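RagB/SusD domain protein (Flavobacterium johnsoniae, PDB 5J90) binds chitin as a SusD homologue, probably as a surface lipoprotein encoded in a locus that lets the bacterium convert this recalcitrant polysaccharide. Local coordinates at residues 113-118 with 181-186; 171-176 with 198-203; 188-193 with 242-247. All coordinates share one frame; numbering follows the deposited sequence. Where two conformers were deposited one is given.

Interaction 1 of 3, residues 113-118 with 181-186; sequences DQFYAL and ASTFES
Leu-118 rests its CD1 methyl on the ring of Phe-184, a CH-pi contact that fastens a loop to the opening turns of a helix in the helical, TPR-related fold of SusD homologues. The helix is 113-134; residues 181-186 belong to the irregular connection between helices 154-177 and 196-213. Leucine and phenylalanine reach out to meet each other from helix and loop, and the methyl ends over the middle of the ring: CD1 of Leu-118 lies 3.5 Å from the centroid of the Phe-184 ring, 14° off the ring normal. With CG anti to the backbone N (chi1 -165°), the ring of Phe-184 is carried toward the helix, where its face meets the methyl.

Phe-115 meets the same ring differently. Its CE1 comes to the edge of Phe-184, close to the ring plane, 3.8 Å from CD1 of Phe-184. One ring is therefore confined by a methyl on a face and by an aromatic carbon at its rim, which should restrict both tilting and sliding. Further along, CZ of Phe-115 lies 3.5 Å from the carbonyl O of Thr-183 and 3.8 Å from OG1 of that residue. Gln-114 adds to the helix side by laying its CG over one face of the Phe-115 ring, toward its rim.

Phe-33 of helix 33-37 continues the aromatic cluster, packing edge-to-face with Phe-184 and touching Phe-115 and Leu-118 as well. From helix 196-213, Tyr-196 holds the loop through a hydrogen bond between its OH and the backbone N of Thr-183. The loop is also shaped from within by an ST turn, in which the backbone N of Phe-184 donates to OG of Ser-182 over 3.0 Å at an N-H...O angle of 153°.

Interaction 2 of 3, residues 171-176 with 198-203; sequences ELTKRI and SWVRFA
An antiparallel helix pair, as expected of a TPR-related fold, is joined where Leu-172 of helix 154-177 meets Val-200 of helix 196-213. The short axes approach to 9.9 Å with 148° between their directions, and the packing is mostly apolar. Leu-172 and Val-200 lie alongside each other, pointing opposite ways, bringing CB of Leu-172 to 3.5 Å from CG2 of Val-200. One turn on, CD1 of Ile-176 reaches the same CG2 at 4.1 Å, while CD1 of Leu-172 touches CB of Trp-199. With CG1 anti to the backbone N (chi1 171°), CG2 of Val-200 is the branch that meets Leu-172 and Ile-176, while CG1 lies against OG1 of Thr-173, whose hydroxyl is hydrogen-bonded to O of Val-169.

Glu-171, Lys-174 and Arg-175 instead form a salt-bridge network on their own helix. Arg-175 grips Glu-171 side-on: NE (2.8 Å) and NH2 (3.0 Å) both reach OE2 of Glu-171 on its anti side. NZ of Lys-174 meets OE1 of Glu-171 on the syn side, tilted out of the carboxylate plane.

Helix 113-134 packs beside both partners, touching Glu-171 and Arg-175 on one and Trp-199 and Phe-202 on the other, while Phe-202 stacks on Phe-244 of strand 244-247.

Interaction 3 of 3, residues 188-193 with 242-247; sequences DMTGYK and DSFKIV
Met-189 and Val-247 join the backbones of a loop and a strand that run roughly antiparallel, 160° apart end to end, through a hydrogen bond of 2.8 Å from N of Val-247 to O of Met-189. Next to it, CA of Thr-190 makes a CA-H...O contact of 3.1 Å with the carbonyl O of Lys-245, a buried oxygen that has no conventional partner in the model.

At the other end of the contact, Tyr-192 sends its hydroxyl across to donate to O of Asp-242 at 2.7 Å, arriving 37° above the carbonyl plane. Its CE2 meets the edge of the Phe-244 ring, 3.7 Å from CD1 of Phe-244, with the two side chains nearly perpendicular. A phenylalanine in place of Tyr-192 would probably leave the carbonyl O of Asp-242 without its hydroxyl donor and weaken the hold of the loop at this end of the contact.

An ST turn helps to shape the loop: OG1 of Thr-190 accepts from the backbone N of Tyr-192 and donates to OD1 of Asp-188. With OG1 placed between the backbone N and the carbonyl carbon (chi1 66°), the CG2 methyl is left to pack 3.7 Å from CE1 of Phe-244. Strand 244-247 pairs on with strand 326-328, where Glu-326 takes the charged end of Lys-245. Between loop and strand a water lies over one face of the Tyr-192 ring, toward its rim, accepting from the backbone N of Gly-191 and of Lys-245 and donating to O of Ser-243, 2.8 Å away.

In the fold
Followed from the N terminus, the chain leaves helix 113-134, runs through helix 154-177 and turns back in the following loop, where interaction 1 closes. Interaction 2 opens on helix 154-177, before that closure, and shuts on helix 196-213, so the two cross. Interaction 3 starts in the later part of the same loop and ends on strand 244-247; it crosses interaction 2 but stands in series with interaction 1. The connection between the two helices is thus tied at one end to helix 113-134 and at the other to the strand. Trp-199 bridges all three, packing on Leu-118 and probably hydrogen-bonding through NE1 to OD2 of Asp-188.

Interaction 1 of 3, residues 113-118 with 181-186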
ATOM      1  N   ASP A 113     -19.828  27.993  19.204  1.00 16.87           N
ATOM      2  CA  ASP A 113     -18.662  27.229  18.769  1.00 14.93           C
ATOM      3  C   ASP A 113     -18.103  26.262  19.812  1.00 17.60           C
ATOM      4  O   ASP A 113     -17.335  25.367  19.461  1.00 16.14           O
ATOM      5  CB  ASP A 113     -17.578  28.147  18.197  1.00 17.18           C
ATOM      6  CG  ASP A 113     -17.909  28.630  16.790  1.00 19.67           C
ATOM      7  OD1 ASP A 113     -18.482  27.841  16.006  1.00 22.26           O
ATOM      8  OD2 ASP A 113     -17.603  29.796  16.467  1.00 25.25           O
ATOM      9  N   GLN A 114     -18.487  26.408  21.080  1.00 14.95           N
ATOM     10  CA  GLN A 114     -18.069  25.424  22.071  1.00 13.59           C
ATOM     11  C   GLN A 114     -18.735  24.081  21.772  1.00 15.96           C
ATOM     12  O   GLN A 114     -18.092  23.029  21.837  1.00 14.02           O
ATOM     13  CB  GLN A 114     -18.346  25.890  23.513  1.00 16.28           C
ATOM     14  CG  GLN A 114     -19.808  25.851  23.964  1.00 21.22           C
ATOM     15  CD  GLN A 114     -20.599  27.085  23.562  1.00 20.68           C
ATOM     16  OE1 GLN A 114     -20.461  27.599  22.454  1.00 22.08           O
ATOM     17  NE2 GLN A 114     -21.438  27.569  24.475  1.00 25.33           N
ATOM     18  N   PHE A 115     -20.012  24.115  21.409  1.00 13.68           N
ATOM     19  CA  PHE A 115     -20.720  22.884  21.061  1.00 14.02           C
ATOM     20  C   PHE A 115     -20.236  22.324  19.722  1.00 13.40           C
ATOM     21  O   PHE A 115     -20.145  21.107  19.552  1.00 12.24           O
ATOM     22  CB  PHE A 115     -22.235  23.101  21.049  1.00 14.99           C
ATOM     23  CG  PHE A 115     -22.814  23.379  22.410  1.00 16.51           C
ATOM     24  CD1 PHE A 115     -22.895  22.376  23.362  1.00 23.35           C
ATOM     25  CD2 PHE A 115     -23.275  24.641  22.736  1.00 25.39           C
ATOM     26  CE1 PHE A 115     -23.424  22.629  24.617  1.00 26.25           C
ATOM     27  CE2 PHE A 115     -23.803  24.904  23.989  1.00 26.29           C
ATOM     28  CZ  PHE A 115     -23.876  23.898  24.928  1.00 28.00           C
ATOM     29  N   TYR A 116     -19.925  23.208  18.781  1.00 12.01           N
ATOM     30  CA  TYR A 116     -19.354  22.775  17.509  1.00 11.97           C
ATOM     31  C   TYR A 116     -18.035  22.037  17.756  1.00 12.53           C
ATOM     32  O   TYR A 116     -17.821  20.940  17.246  1.00 11.37           O
ATOM     33  CB  TYR A 116     -19.149  23.972  16.581  1.00 13.78           C
ATOM     34  CG  TYR A 116     -18.450  23.656  15.274  1.00 12.55           C
ATOM     35  CD1 TYR A 116     -18.855  22.588  14.479  1.00 13.43           C
ATOM     36  CD2 TYR A 116     -17.400  24.445  14.824  1.00 16.12           C
ATOM     37  CE1 TYR A 116     -18.219  22.311  13.272  1.00 14.38           C
ATOM     38  CE2 TYR A 116     -16.762  24.179  13.622  1.00 15.79           C
ATOM     39  CZ  TYR A 116     -17.173  23.108  12.855  1.00 14.07           C
ATOM     40  OH  TYR A 116     -16.537  22.838  11.660  1.00 16.91           O
ATOM     41  N   ALA A 117     -17.151  22.639  18.539  1.00 11.75           N
ATOM     42  CA  ALA A 117     -15.876  22.010  18.879  1.00 11.34           C
ATOM     43  C   ALA A 117     -16.051  20.625  19.498  1.00 11.12           C
ATOM     44  O   ALA A 117     -15.388  19.664  19.097  1.00 11.71           O
ATOM     45  CB  ALA A 117     -15.079  22.907  19.818  1.00 11.80           C
ATOM     46  N   LEU A 118     -16.953  20.508  20.469  1.00 11.45           N
ATOM     47  CA  LEU A 118     -17.166  19.232  21.131  1.00 10.42           C
ATOM     48  C   LEU A 118     -17.708  18.204  20.139  1.00 10.12           C
ATOM     49  O   LEU A 118     -17.321  17.026  20.179  1.00 10.97           O
ATOM     50  CB  LEU A 118     -18.093  19.390  22.347  1.00 11.93           C
ATOM     51  CG  LEU A 118     -17.419  20.177  23.473  1.00 11.23           C
ATOM     52  CD1 LEU A 118     -18.460  20.752  24.435  1.00 13.86           C
ATOM     53  CD2 LEU A 118     -16.426  19.301  24.230  1.00 12.96           C
ATOM     54  N   ALA A 181     -16.787  29.673  31.957  1.00 23.61           N
ATOM     55  CA  ALA A 181     -17.394  28.494  32.570  1.00 22.33           C
ATOM     56  C   ALA A 181     -18.023  27.574  31.530  1.00 19.41           C
ATOM     57  O   ALA A 181     -18.617  28.039  30.558  1.00 20.65           O
ATOM     58  CB  ALA A 181     -18.426  28.901  33.617  1.00 27.49           C
ATOM     59  N   SER A 182     -17.892  26.268  31.746  1.00 19.22           N
ATOM     60  CA  SER A 182     -18.469  25.282  30.834  1.00 20.57           C
ATOM     61  C   SER A 182     -19.991  25.329  30.809  1.00 21.88           C
ATOM     62  O   SER A 182     -20.635  25.545  31.837  1.00 23.29           O
ATOM     63  CB  SER A 182     -18.030  23.868  31.205  1.00 18.32           C
ATOM     64  OG  SER A 182     -18.690  22.918  30.376  1.00 15.94           O
ATOM     65  N   THR A 183     -20.557  25.114  29.628  1.00 18.97           N
ATOM     66  CA  THR A 183     -21.996  24.968  29.487  1.00 22.05           C
ATOM     67  C   THR A 183     -22.341  23.560  29.000  1.00 18.75           C
ATOM     68  O   THR A 183     -23.393  23.347  28.395  1.00 22.88           O
ATOM     69  CB  THR A 183     -22.579  26.017  28.518  1.00 21.55           C
ATOM     70  OG1 THR A 183     -21.828  26.032  27.297  1.00 26.48           O
ATOM     71  CG2 THR A 183     -22.520  27.404  29.149  1.00 29.67           C
ATOM     72  N   PHE A 184     -21.465  22.599  29.294  1.00 17.29           N
ATOM     73  CA  PHE A 184     -21.596  21.245  28.746  1.00 16.73           C
ATOM     74  C   PHE A 184     -21.831  20.143  29.785  1.00 14.29           C
ATOM     75  O   PHE A 184     -22.114  19.007  29.424  1.00 15.05           O
ATOM     76  CB  PHE A 184     -20.355  20.913  27.895  1.00 16.01           C
ATOM     77  CG  PHE A 184     -20.513  19.705  26.993  1.00 14.60           C
ATOM     78  CD1 PHE A 184     -21.485  19.672  26.005  1.00 14.56           C
ATOM     79  CD2 PHE A 184     -19.658  18.618  27.120  1.00 13.32           C
ATOM     80  CE1 PHE A 184     -21.609  18.564  25.161  1.00 14.64           C
ATOM     81  CE2 PHE A 184     -19.776  17.515  26.280  1.00 14.49           C
ATOM     82  CZ  PHE A 184     -20.758  17.485  25.311  1.00 13.49           C
ATOM     83  N   GLU A 185     -21.734  20.459  31.076  1.00 15.93           N
ATOM     84  CA  GLU A 185     -21.807  19.389  32.074  1.00 15.41           C
ATOM     85  C   GLU A 185     -23.089  18.547  31.998  1.00 16.50           C
ATOM     86  O   GLU A 185     -23.028  17.320  32.044  1.00 17.75           O
ATOM     87  CB  GLU A 185     -21.596  19.903  33.509  1.00 19.75           C
ATOM     88  CG  GLU A 185     -21.644  18.766  34.520  1.00 18.64           C
ATOM     89  CD  GLU A 185     -21.224  19.161  35.923  1.00 23.12           C
ATOM     90  OE1 GLU A 185     -20.954  20.355  36.169  1.00 25.26           O
ATOM     91  OE2 GLU A 185     -21.163  18.254  36.779  1.00 24.02           O
ATOM     92  N   SER A 186     -24.238  19.202  31.865  1.00 19.33           N
ATOM     93  CA  SER A 186     -25.510  18.479  31.846  1.00 18.42           C
ATOM     94  C   SER A 186     -25.689  17.609  30.599  1.00 18.15           C
ATOM     95  O   SER A 186     -26.509  16.690  30.587  1.00 21.63           O
ATOM     96  CB  SER A 186     -26.694  19.439  32.003  1.00 19.99           C
ATOM     97  OG  SER A 186     -26.782  20.347  30.922  1.00 23.61           O
TER

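Interaction 2 of 3, residues 171-176 with 198-203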
ATOM      1  N   GLU A 171     -10.505  26.259  19.666  1.00 12.40           N
ATOM      2  CA  GLU A 171     -11.723  26.877  20.188  1.00 14.41           C
ATOM      3  C   GLU A 171     -11.864  26.663  21.693  1.00 13.61           C
ATOM      4  O   GLU A 171     -12.109  27.615  22.448  1.00 14.51           O
ATOM      5  CB  GLU A 171     -12.961  26.350  19.454  1.00 14.10           C
ATOM      6  CG  GLU A 171     -14.277  26.928  19.964  1.00 15.32           C
ATOM      7  CD  GLU A 171     -14.419  28.415  19.692  1.00 22.11           C
ATOM      8  OE1 GLU A 171     -13.930  28.879  18.642  1.00 22.68           O
ATOM      9  OE2 GLU A 171     -15.026  29.120  20.527  1.00 20.52           O
ATOM     10  N   LEU A 172     -11.709  25.425  22.145  1.00 12.05           N
ATOM     11  CA  LEU A 172     -11.872  25.146  23.570  1.00 12.95           C
ATOM     12  C   LEU A 172     -10.737  25.743  24.403  1.00 13.40           C
ATOM     13  O   LEU A 172     -10.962  26.205  25.525  1.00 13.58           O
ATOM     14  CB  LEU A 172     -12.000  23.650  23.835  1.00 12.35           C
ATOM     15  CG  LEU A 172     -13.258  23.007  23.251  1.00 12.76           C
ATOM     16  CD1 LEU A 172     -13.251  21.519  23.544  1.00 13.44           C
ATOM     17  CD2 LEU A 172     -14.532  23.670  23.792  1.00 12.84           C
ATOM     18  N   THR A 173      -9.520  25.737  23.868  1.00 12.26           N
ATOM     19  CA  THR A 173      -8.380  26.299  24.585  1.00 13.95           C
ATOM     20  C   THR A 173      -8.569  27.804  24.778  1.00 14.09           C
ATOM     21  O   THR A 173      -8.255  28.340  25.843  1.00 15.43           O
ATOM     22  CB  THR A 173      -7.051  25.996  23.874  1.00 12.70           C
ATOM     23  OG1 THR A 173      -6.836  24.578  23.876  1.00 13.78           O
ATOM     24  CG2 THR A 173      -5.901  26.674  24.597  1.00 14.87           C
ATOM     25  N   LYS A 174      -9.105  28.472  23.763  1.00 14.56           N
ATOM     26  CA  LYS A 174      -9.434  29.896  23.864  1.00 17.06           C
ATOM     27  C   LYS A 174     -10.376  30.159  25.045  1.00 19.23           C
ATOM     28  O   LYS A 174     -10.148  31.068  25.857  1.00 17.83           O
ATOM     29  CB  LYS A 174     -10.075  30.370  22.557  1.00 18.71           C
ATOM     30  CG  LYS A 174     -10.562  31.806  22.567  1.00 21.78           C
ATOM     31  CD  LYS A 174     -11.185  32.169  21.228  1.00 24.27           C
ATOM     32  CE  LYS A 174     -12.494  31.427  21.009  1.00 28.30           C
ATOM     33  NZ  LYS A 174     -13.125  31.790  19.704  1.00 41.57           N
ATOM     34  N   ARG A 175     -11.423  29.348  25.159  1.00 15.60           N
ATOM     35  CA  ARG A 175     -12.397  29.517  26.232  1.00 14.94           C
ATOM     36  C   ARG A 175     -11.813  29.196  27.601  1.00 19.42           C
ATOM     37  O   ARG A 175     -12.112  29.877  28.584  1.00 19.27           O
ATOM     38  CB  ARG A 175     -13.645  28.682  25.941  1.00 17.13           C
ATOM     39  CG  ARG A 175     -14.384  29.192  24.718  1.00 17.64           C
ATOM     40  CD  ARG A 175     -15.514  28.277  24.290  1.00 17.85           C
ATOM     41  NE  ARG A 175     -16.100  28.750  23.044  1.00 18.20           N
ATOM     42  CZ  ARG A 175     -17.244  29.421  22.952  1.00 19.50           C
ATOM     43  NH1 ARG A 175     -17.963  29.676  24.039  1.00 22.77           N
ATOM     44  NH2 ARG A 175     -17.673  29.816  21.762  1.00 22.45           N
ATOM     45  N   ILE A 176     -10.972  28.170  27.673  1.00 16.06           N
ATOM     46  CA  ILE A 176     -10.305  27.836  28.918  1.00 16.69           C
ATOM     47  C   ILE A 176      -9.396  28.977  29.365  1.00 18.12           C
ATOM     48  O   ILE A 176      -9.406  29.368  30.539  1.00 20.09           O
ATOM     49  CB  ILE A 176      -9.481  26.541  28.789  1.00 15.72           C
ATOM     50  CG1 ILE A 176     -10.404  25.363  28.473  1.00 16.77           C
ATOM     51  CG2 ILE A 176      -8.673  26.278  30.063  1.00 19.04           C
ATOM     52  CD1 ILE A 176      -9.689  24.181  27.854  1.00 14.43           C
ATOM     53  N   SER A 198     -10.306  18.687  29.871  1.00 10.72           N
ATOM     54  CA  SER A 198     -10.237  17.238  29.718  1.00 10.53           C
ATOM     55  C   SER A 198     -10.618  16.809  28.301  1.00 10.55           C
ATOM     56  O   SER A 198     -10.053  15.856  27.759  1.00 10.33           O
ATOM     57  CB  SER A 198     -11.135  16.550  30.736  1.00 10.93           C
ATOM     58  OG  SER A 198     -10.665  16.831  32.045  1.00 14.62           O
ATOM     59  N   TRP A 199     -11.568  17.517  27.701  1.00  9.30           N
ATOM     60  CA  TRP A 199     -11.924  17.272  26.314  1.00 10.05           C
ATOM     61  C   TRP A 199     -10.758  17.607  25.373  1.00 10.18           C
ATOM     62  O   TRP A 199     -10.515  16.889  24.400  1.00 10.07           O
ATOM     63  CB  TRP A 199     -13.200  18.037  25.955  1.00 10.74           C
ATOM     64  CG  TRP A 199     -14.437  17.270  26.336  1.00  9.59           C
ATOM     65  CD1 TRP A 199     -15.139  17.355  27.509  1.00 10.75           C
ATOM     66  CD2 TRP A 199     -15.100  16.282  25.541  1.00 10.72           C
ATOM     67  NE1 TRP A 199     -16.205  16.486  27.482  1.00 10.47           N
ATOM     68  CE2 TRP A 199     -16.201  15.811  26.287  1.00 10.53           C
ATOM     69  CE3 TRP A 199     -14.871  15.750  24.266  1.00 10.75           C
ATOM     70  CZ2 TRP A 199     -17.072  14.838  25.800  1.00 10.76           C
ATOM     71  CZ3 TRP A 199     -15.737  14.783  23.784  1.00 11.54           C
ATOM     72  CH2 TRP A 199     -16.823  14.338  24.551  1.00 11.71           C
ATOM     73  N   VAL A 200     -10.023  18.674  25.660  1.00 10.45           N
ATOM     74  CA  VAL A 200      -8.873  19.026  24.829  1.00 10.27           C
ATOM     75  C   VAL A 200      -7.773  17.980  24.986  1.00  9.41           C
ATOM     76  O   VAL A 200      -7.168  17.554  23.996  1.00  9.10           O
ATOM     77  CB  VAL A 200      -8.333  20.439  25.148  1.00  9.64           C
ATOM     78  CG1 VAL A 200      -7.008  20.685  24.420  1.00 10.60           C
ATOM     79  CG2 VAL A 200      -9.363  21.497  24.770  1.00 11.75           C
ATOM     80  N   ARG A 201      -7.542  17.524  26.213  1.00  8.63           N
ATOM     81  CA  ARG A 201      -6.525  16.515  26.469  1.00  8.44           C
ATOM     82  C   ARG A 201      -6.882  15.213  25.742  1.00  9.16           C
ATOM     83  O   ARG A 201      -5.999  14.522  25.210  1.00  9.49           O
ATOM     84  CB  ARG A 201      -6.358  16.316  27.987  1.00  9.42           C
ATOM     85  CG  ARG A 201      -5.198  15.429  28.387  1.00 10.69           C
ATOM     86  CD  ARG A 201      -4.899  15.547  29.888  1.00 10.81           C
ATOM     87  NE  ARG A 201      -4.404  16.873  30.254  1.00 11.00           N
ATOM     88  CZ  ARG A 201      -5.053  17.743  31.026  1.00 12.76           C
ATOM     89  NH1 ARG A 201      -6.252  17.450  31.523  1.00 11.56           N
ATOM     90  NH2 ARG A 201      -4.494  18.912  31.311  1.00 12.75           N
ATOM     91  N   PHE A 202      -8.173  14.885  25.698  1.00  9.33           N
ATOM     92  CA  PHE A 202      -8.628  13.731  24.926  1.00  8.40           C
ATOM     93  C   PHE A 202      -8.354  13.966  23.440  1.00  8.43           C
ATOM     94  O   PHE A 202      -7.775  13.103  22.773  1.00  9.20           O
ATOM     95  CB  PHE A 202     -10.115  13.432  25.179  1.00  9.35           C
ATOM     96  CG  PHE A 202     -10.710  12.441  24.205  1.00  8.93           C
ATOM     97  CD1 PHE A 202     -10.089  11.222  23.956  1.00  9.12           C
ATOM     98  CD2 PHE A 202     -11.889  12.731  23.536  1.00 10.43           C
ATOM     99  CE1 PHE A 202     -10.630  10.310  23.049  1.00  8.99           C
ATOM    100  CE2 PHE A 202     -12.435  11.820  22.634  1.00  9.81           C
ATOM    101  CZ  PHE A 202     -11.809  10.621  22.398  1.00 10.85           C
ATOM    102  N   ALA A 203      -8.738  15.129  22.922  1.00  8.68           N
ATOM    103  CA  ALA A 203      -8.496  15.435  21.514  1.00  8.68           C
ATOM    104  C   ALA A 203      -7.013  15.313  21.160  1.00  8.76           C
ATOM    105  O   ALA A 203      -6.674  14.778  20.101  1.00  8.96           O
ATOM    106  CB  ALA A 203      -9.017  16.831  21.160  1.00  9.83           C
TER

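Interaction 3 of 3, residues 188-193 with 242-247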
ATOM      1  N   ASP A 188     -22.804  16.272  28.883  1.00 13.16           N
ATOM      2  CA  ASP A 188     -21.673  15.348  28.831  1.00 13.91           C
ATOM      3  C   ASP A 188     -22.059  13.990  29.430  1.00 14.68           C
ATOM      4  O   ASP A 188     -22.769  13.923  30.436  1.00 18.65           O
ATOM      5  CB  ASP A 188     -20.502  15.965  29.596  1.00 12.30           C
ATOM      6  CG  ASP A 188     -19.153  15.382  29.206  1.00 13.35           C
ATOM      7  OD1 ASP A 188     -19.117  14.337  28.521  1.00 12.00           O
ATOM      8  OD2 ASP A 188     -18.129  15.980  29.615  1.00 12.18           O
ATOM      9  N   MET A 189     -21.612  12.911  28.792  1.00 13.14           N
ATOM     10  CA  MET A 189     -21.886  11.562  29.265  0.55 14.17           C
ATOM     11  C   MET A 189     -20.593  10.764  29.398  1.00 12.46           C
ATOM     12  O   MET A 189     -20.556   9.571  29.117  1.00 13.78           O
ATOM     13  CB  MET A 189     -22.851  10.861  28.306  0.55 13.68           C
ATOM     14  CG  MET A 189     -24.141  11.632  28.084  0.55 15.05           C
ATOM     15  SD  MET A 189     -25.240  10.811  26.928  0.55 15.05           S
ATOM     16  CE  MET A 189     -25.485   9.242  27.764  0.55 13.54           C
ATOM     17  N   THR A 190     -19.535  11.437  29.826  1.00 13.95           N
ATOM     18  CA  THR A 190     -18.226  10.805  29.957  1.00 13.23           C
ATOM     19  C   THR A 190     -17.722  10.970  31.374  1.00 13.03           C
ATOM     20  O   THR A 190     -18.483  11.330  32.278  1.00 15.87           O
ATOM     21  CB  THR A 190     -17.199  11.446  29.007  1.00 11.30           C
ATOM     22  OG1 THR A 190     -16.957  12.806  29.398  1.00 11.51           O
ATOM     23  CG2 THR A 190     -17.698  11.415  27.558  1.00 12.87           C
ATOM     24  N   GLY A 191     -16.440  10.710  31.580  1.00 11.22           N
ATOM     25  CA  GLY A 191     -15.830  10.997  32.864  1.00 13.10           C
ATOM     26  C   GLY A 191     -15.469  12.460  33.077  1.00 13.54           C
ATOM     27  O   GLY A 191     -14.971  12.819  34.143  1.00 15.53           O
ATOM     28  N   TYR A 192     -15.709  13.312  32.082  1.00 11.44           N
ATOM     29  CA  TYR A 192     -15.169  14.671  32.118  1.00 11.48           C
ATOM     30  C   TYR A 192     -16.099  15.715  32.745  1.00 13.50           C
ATOM     31  O   TYR A 192     -15.649  16.803  33.090  1.00 12.32           O
ATOM     32  CB  TYR A 192     -14.743  15.135  30.724  1.00 12.14           C
ATOM     33  CG  TYR A 192     -13.707  14.258  30.053  1.00 10.93           C
ATOM     34  CD1 TYR A 192     -12.809  13.498  30.794  1.00 10.56           C
ATOM     35  CD2 TYR A 192     -13.634  14.193  28.669  1.00 10.87           C
ATOM     36  CE1 TYR A 192     -11.860  12.695  30.165  1.00 11.17           C
ATOM     37  CE2 TYR A 192     -12.697  13.394  28.038  1.00  9.90           C
ATOM     38  CZ  TYR A 192     -11.821  12.648  28.785  1.00 10.39           C
ATOM     39  OH  TYR A 192     -10.897  11.853  28.133  1.00 10.44           O
ATOM     40  N   LYS A 193     -17.388  15.396  32.856  1.00 13.14           N
ATOM     41  CA  LYS A 193     -18.343  16.301  33.510  1.00 14.25           C
ATOM     42  C   LYS A 193     -18.288  17.736  32.975  1.00 14.72           C
ATOM     43  O   LYS A 193     -18.345  18.706  33.737  1.00 15.48           O
ATOM     44  CB  LYS A 193     -18.149  16.272  35.032  1.00 18.64           C
ATOM     45  CG  LYS A 193     -18.374  14.894  35.641  1.00 17.81           C
ATOM     46  CD  LYS A 193     -18.141  14.916  37.147  1.00 22.43           C
ATOM     47  CE  LYS A 193     -18.807  13.736  37.845  1.00 30.38           C
ATOM     48  NZ  LYS A 193     -18.234  12.419  37.464  1.00 31.38           N
ATOM     49  N   ASP A 242      -8.098  10.801  33.262  1.00 10.87           N
ATOM     50  CA  ASP A 242      -8.049  11.435  31.940  1.00 11.03           C
ATOM     51  C   ASP A 242      -8.648  10.558  30.838  1.00  9.01           C
ATOM     52  O   ASP A 242      -8.858  11.036  29.712  1.00  9.07           O
ATOM     53  CB  ASP A 242      -6.605  11.780  31.541  1.00 10.39           C
ATOM     54  CG  ASP A 242      -5.950  12.798  32.458  1.00 13.27           C
ATOM     55  OD1 ASP A 242      -6.660  13.614  33.088  1.00 12.85           O
ATOM     56  OD2 ASP A 242      -4.698  12.784  32.499  1.00 12.04           O
ATOM     57  N   SER A 243      -8.899   9.288  31.145  1.00  9.75           N
ATOM     58  CA  SER A 243      -9.368   8.330  30.144  1.00  9.60           C
ATOM     59  C   SER A 243     -10.701   8.745  29.530  1.00 10.28           C
ATOM     60  O   SER A 243     -11.532   9.378  30.182  1.00 10.78           O
ATOM     61  CB  SER A 243      -9.515   6.936  30.757  1.00 10.05           C
ATOM     62  OG  SER A 243      -8.280   6.454  31.261  1.00 10.74           O
ATOM     63  N   PHE A 244     -10.906   8.375  28.269  1.00  8.75           N
ATOM     64  CA  PHE A 244     -12.172   8.636  27.592  1.00  8.42           C
ATOM     65  C   PHE A 244     -13.081   7.427  27.745  1.00  9.51           C
ATOM     66  O   PHE A 244     -12.732   6.307  27.355  1.00  9.52           O
ATOM     67  CB  PHE A 244     -11.966   8.960  26.107  1.00  9.18           C
ATOM     68  CG  PHE A 244     -13.214   9.438  25.435  1.00  9.89           C
ATOM     69  CD1 PHE A 244     -13.741  10.681  25.737  1.00 14.77           C
ATOM     70  CD2 PHE A 244     -13.883   8.634  24.525  1.00 12.37           C
ATOM     71  CE1 PHE A 244     -14.909  11.125  25.135  1.00 15.97           C
ATOM     72  CE2 PHE A 244     -15.055   9.076  23.924  1.00 13.28           C
ATOM     73  CZ  PHE A 244     -15.560  10.321  24.234  1.00 15.08           C
ATOM     74  N   LYS A 245     -14.248   7.659  28.337  1.00  9.85           N
ATOM     75  CA  LYS A 245     -15.213   6.592  28.584  1.00 10.17           C
ATOM     76  C   LYS A 245     -16.624   7.145  28.456  1.00  9.24           C
ATOM     77  O   LYS A 245     -16.865   8.340  28.673  1.00 10.64           O
ATOM     78  CB  LYS A 245     -15.017   5.987  29.979  1.00 10.11           C
ATOM     79  CG  LYS A 245     -15.236   6.973  31.127  1.00 10.39           C
ATOM     80  CD  LYS A 245     -14.945   6.316  32.473  1.00 12.02           C
ATOM     81  CE  LYS A 245     -15.076   7.297  33.616  1.00 11.69           C
ATOM     82  NZ  LYS A 245     -14.668   6.642  34.902  1.00 14.91           N
ATOM     83  N   ILE A 246     -17.551   6.270  28.087  1.00  9.60           N
ATOM     84  CA  ILE A 246     -18.962   6.598  28.146  1.00 10.88           C
ATOM     85  C   ILE A 246     -19.496   6.137  29.490  1.00 11.39           C
ATOM     86  O   ILE A 246     -19.371   4.967  29.847  1.00 12.13           O
ATOM     87  CB  ILE A 246     -19.754   5.905  27.023  1.00 11.23           C
ATOM     88  CG1 ILE A 246     -19.091   6.154  25.658  1.00 11.76           C
ATOM     89  CG2 ILE A 246     -21.209   6.376  27.046  1.00 12.68           C
ATOM     90  CD1 ILE A 246     -19.039   7.613  25.237  1.00 12.94           C
ATOM     91  N   VAL A 247     -20.056   7.074  30.247  1.00 11.61           N
ATOM     92  CA  VAL A 247     -20.703   6.749  31.511  1.00 11.14           C
ATOM     93  C   VAL A 247     -22.200   6.754  31.244  1.00 11.34           C
ATOM     94  O   VAL A 247     -22.827   7.813  31.184  1.00 15.37           O
ATOM     95  CB  VAL A 247     -20.336   7.779  32.593  1.00 12.35           C
ATOM     96  CG1 VAL A 247     -21.031   7.440  33.906  1.00 14.69           C
ATOM     97  CG2 VAL A 247     -18.818   7.832  32.792  1.00 12.59           C
TER
HETATM   98  O   HOH W   1     -14.126  10.374  29.824  1.00 11.93           O